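Local coordinates for protein beta-glucosidase (Saccharopolyspora erythraea D, PDB 5M6G) that probably hydrolyses terminal, non-reducing beta-D-glucosyl residues to release beta-D-glucose, as a two-domain glycoside hydrolase of family 3, at residues R402-Q413 against P562-V572. Sequence-based numbering, arbitrary orientation.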
# COMPACT_ATOMS: atom_id res chain seq x y z
N ARG A 402 -12.15 -0.23 13.54
CA ARG A 402 -12.39 1.15 13.18
C ARG A 402 -11.88 2.11 14.25
O ARG A 402 -11.43 3.21 13.93
CB ARG A 402 -13.88 1.38 12.89
CG ARG A 402 -14.33 0.65 11.64
CD ARG A 402 -15.74 1.02 11.25
NE ARG A 402 -16.22 0.15 10.18
CZ ARG A 402 -16.08 0.40 8.88
NH1 ARG A 402 -15.46 1.50 8.48
NH2 ARG A 402 -16.56 -0.45 7.98
N GLU A 403 -11.90 1.69 15.52
CA GLU A 403 -11.33 2.51 16.58
C GLU A 403 -9.82 2.64 16.41
O GLU A 403 -9.25 3.72 16.63
CB GLU A 403 -11.67 1.92 17.95
CG GLU A 403 -11.13 2.69 19.15
CD GLU A 403 -11.51 4.17 19.12
OE1 GLU A 403 -12.60 4.53 18.63
OE2 GLU A 403 -10.71 5.02 19.58
N LEU A 404 -9.16 1.54 16.05
CA LEU A 404 -7.73 1.59 15.76
C LEU A 404 -7.45 2.52 14.59
O LEU A 404 -6.49 3.30 14.61
CB LEU A 404 -7.22 0.18 15.45
CG LEU A 404 -5.77 -0.01 15.01
CD1 LEU A 404 -4.85 0.43 16.11
CD2 LEU A 404 -5.52 -1.48 14.66
N ALA A 405 -8.29 2.44 13.55
CA ALA A 405 -8.10 3.30 12.39
C ALA A 405 -8.29 4.76 12.76
O ALA A 405 -7.51 5.62 12.34
CB ALA A 405 -9.07 2.90 11.28
N ARG A 406 -9.33 5.06 13.54
CA ARG A 406 -9.57 6.42 14.00
C ARG A 406 -8.37 6.95 14.79
O ARG A 406 -8.02 8.14 14.68
CB ARG A 406 -10.84 6.44 14.86
CG ARG A 406 -11.28 7.82 15.31
CD ARG A 406 -12.56 7.73 16.14
NE ARG A 406 -12.94 9.04 16.66
CZ ARG A 406 -13.96 9.25 17.49
NH1 ARG A 406 -14.69 8.23 17.90
NH2 ARG A 406 -14.24 10.48 17.92
N GLN A 407 -7.75 6.10 15.60
CA GLN A 407 -6.58 6.54 16.33
C GLN A 407 -5.44 6.87 15.37
O GLN A 407 -4.70 7.84 15.58
CB GLN A 407 -6.17 5.48 17.37
CG GLN A 407 -4.96 5.88 18.23
CD GLN A 407 -5.22 7.09 19.12
OE1 GLN A 407 -6.37 7.37 19.48
NE2 GLN A 407 -4.16 7.80 19.49
N ALA A 408 -5.32 6.11 14.28
CA ALA A 408 -4.30 6.41 13.28
C ALA A 408 -4.62 7.70 12.54
O ALA A 408 -3.71 8.49 12.24
CB ALA A 408 -4.16 5.24 12.30
N VAL A 409 -5.90 7.93 12.23
CA VAL A 409 -6.29 9.21 11.64
C VAL A 409 -5.84 10.36 12.54
O VAL A 409 -5.17 11.30 12.08
CB VAL A 409 -7.81 9.26 11.40
CG1 VAL A 409 -8.23 10.67 10.93
CG2 VAL A 409 -8.22 8.18 10.39
N ARG A 410 -6.19 10.29 13.82
CA ARG A 410 -5.82 11.33 14.79
C ARG A 410 -4.32 11.61 14.74
O ARG A 410 -3.89 12.75 14.56
CB ARG A 410 -6.19 10.89 16.21
CG ARG A 410 -7.62 10.97 16.58
CD ARG A 410 -7.85 10.26 17.90
NE ARG A 410 -9.25 9.91 18.08
CZ ARG A 410 -9.67 8.79 18.64
NH1 ARG A 410 -8.80 7.89 19.09
NH2 ARG A 410 -10.97 8.56 18.76
N GLU A 411 -3.52 10.56 14.93
CA GLU A 411 -2.09 10.75 15.07
C GLU A 411 -1.42 11.15 13.76
O GLU A 411 -0.31 11.69 13.79
CB GLU A 411 -1.46 9.47 15.63
CG GLU A 411 -1.94 9.14 17.05
CD GLU A 411 -1.23 7.94 17.67
OE1 GLU A 411 -0.03 7.73 17.38
OE2 GLU A 411 -1.87 7.21 18.46
N SER A 412 -2.07 10.91 12.61
CA SER A 412 -1.47 11.25 11.33
C SER A 412 -1.62 12.72 10.99
O SER A 412 -0.89 13.22 10.12
CB SER A 412 -2.08 10.39 10.22
OG SER A 412 -3.43 10.75 9.96
N GLN A 413 -2.54 13.43 11.65
CA GLN A 413 -2.77 14.84 11.37
C GLN A 413 -1.56 15.68 11.76
O GLN A 413 -1.03 15.53 12.87
CB GLN A 413 -4.01 15.34 12.12
CG GLN A 413 -5.26 14.48 11.88
CD GLN A 413 -5.64 14.42 10.42
OE1 GLN A 413 -6.26 15.34 9.90
NE2 GLN A 413 -5.27 13.33 9.75
N PRO A 562 -6.88 9.86 5.08
CA PRO A 562 -7.10 9.20 6.38
C PRO A 562 -7.90 7.92 6.34
O PRO A 562 -7.87 7.17 7.32
CB PRO A 562 -7.83 10.27 7.20
CG PRO A 562 -8.45 11.18 6.19
CD PRO A 562 -7.52 11.18 5.00
N GLY A 563 -8.62 7.64 5.25
CA GLY A 563 -9.33 6.38 5.17
C GLY A 563 -10.79 6.47 5.59
O GLY A 563 -11.42 7.52 5.45
N SER A 564 -11.34 5.38 6.12
CA SER A 564 -12.77 5.34 6.37
C SER A 564 -13.19 6.11 7.62
O SER A 564 -14.36 6.49 7.71
CB SER A 564 -13.25 3.89 6.47
OG SER A 564 -12.48 3.16 7.39
N GLU A 565 -12.29 6.37 8.56
CA GLU A 565 -12.70 6.95 9.84
C GLU A 565 -12.42 8.45 9.87
O GLU A 565 -11.54 8.94 10.58
CB GLU A 565 -12.03 6.21 11.00
CG GLU A 565 -12.25 4.69 10.95
CD GLU A 565 -13.70 4.32 10.64
OE1 GLU A 565 -14.62 4.85 11.29
OE2 GLU A 565 -13.92 3.49 9.73
N GLY A 566 -13.22 9.19 9.10
CA GLY A 566 -13.01 10.63 8.99
C GLY A 566 -13.17 11.38 10.29
O GLY A 566 -12.65 12.51 10.42
N GLN A 567 -13.87 10.79 11.27
CA GLN A 567 -14.09 11.48 12.54
C GLN A 567 -12.78 11.76 13.29
O GLN A 567 -12.75 12.66 14.15
CB GLN A 567 -15.06 10.66 13.40
CG GLN A 567 -14.53 9.32 13.88
CD GLN A 567 -14.74 8.14 12.91
OE1 GLN A 567 -14.89 8.30 11.70
NE2 GLN A 567 -14.74 6.92 13.47
N GLY A 568 -11.70 11.04 12.98
CA GLY A 568 -10.42 11.36 13.61
C GLY A 568 -9.89 12.74 13.24
O GLY A 568 -9.11 13.32 14.00
N VAL A 569 -10.32 13.28 12.10
CA VAL A 569 -9.95 14.64 11.74
C VAL A 569 -10.60 15.64 12.68
O VAL A 569 -9.95 16.55 13.20
CB VAL A 569 -10.32 14.93 10.27
CG1 VAL A 569 -9.94 16.36 9.92
CG2 VAL A 569 -9.60 13.94 9.35
N ALA A 570 -11.91 15.47 12.92
CA ALA A 570 -12.61 16.34 13.86
C ALA A 570 -12.04 16.21 15.26
O ALA A 570 -12.03 17.19 16.01
CB ALA A 570 -14.10 16.03 13.88
N ASP A 571 -11.57 15.01 15.64
CA ASP A 571 -10.94 14.84 16.94
C ASP A 571 -9.83 15.85 17.15
O ASP A 571 -9.68 16.42 18.25
CB ASP A 571 -10.40 13.42 17.08
CG ASP A 571 -11.49 12.38 17.21
OD1 ASP A 571 -12.65 12.76 17.48
OD2 ASP A 571 -11.19 11.18 17.05
N VAL A 572 -9.03 16.10 16.11
CA VAL A 572 -7.93 17.06 16.23
C VAL A 572 -8.44 18.49 16.13
O VAL A 572 -8.06 19.35 16.93
CB VAL A 572 -6.87 16.75 15.15
CG1 VAL A 572 -5.77 17.80 15.16
CG2 VAL A 572 -6.29 15.36 15.37
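Pro562 sets its ring carbon CB against both methyls of Val409, 3.8 Å from CG1, and its carbonyl O faces CG2; a compact branched residue suits this turn of helix 402-412, where the loop closes in. Glu565 reaches farther toward the N-terminal part of that helix. Its chain, bent at chi2, passes the Ala405 methyl and lays the carboxylate beside the aliphatic stem of Arg402, whose NH1 lies 2.8 Å from OE2 in a salt bridge. The planes stand 66° apart, and a single nitrogen meets OE2 nearly along its C-O axis; the same NH1 also serves Glu461 O. Gln567 steadies the other oxygen through NE2 to Glu565 OE1 (3.0 Å) while its CG covers one face of the Arg406 guanidinium.

Gly568 is the point of closest backbone approach, its CA 4.7 Å from that of Arg410; any CB would clash with Val409 CG1 and Arg406 O. Val569 adds CG2 to the apolar patch around Val409.

At Asp571 the charges converge. Arg406, extended with CG anti to its backbone N (chi1 -174°), grips the carboxylate side-on, NE to OD2 and NH2 to OD1 (both 2.8 Å), using the syn lone pairs. Arg410 NE meets OD2 from above the carboxylate plane, so this oxygen accepts from both Arg406 NE and Arg410 NE; Arg410 NH1 bonds Gln407 OE1 and reaches Glu403 OE2 only in a long, weak salt bridge. A leucine in place of Arg406 would probably leave Asp571 OD1 without this mate and Gln567 CG without the flat group it covers.

Val572 closes the series, CG2 against Gln413 CG, whose amide oxygen bonds Ser559. The helix axes cross at -46°, 7.7 Å apart; beyond them, helix 155-170 packs on Leu404 and Ala408, and strand 555-560 of the C-terminal-domain sheet underlies Gln413, Val569 and Val572.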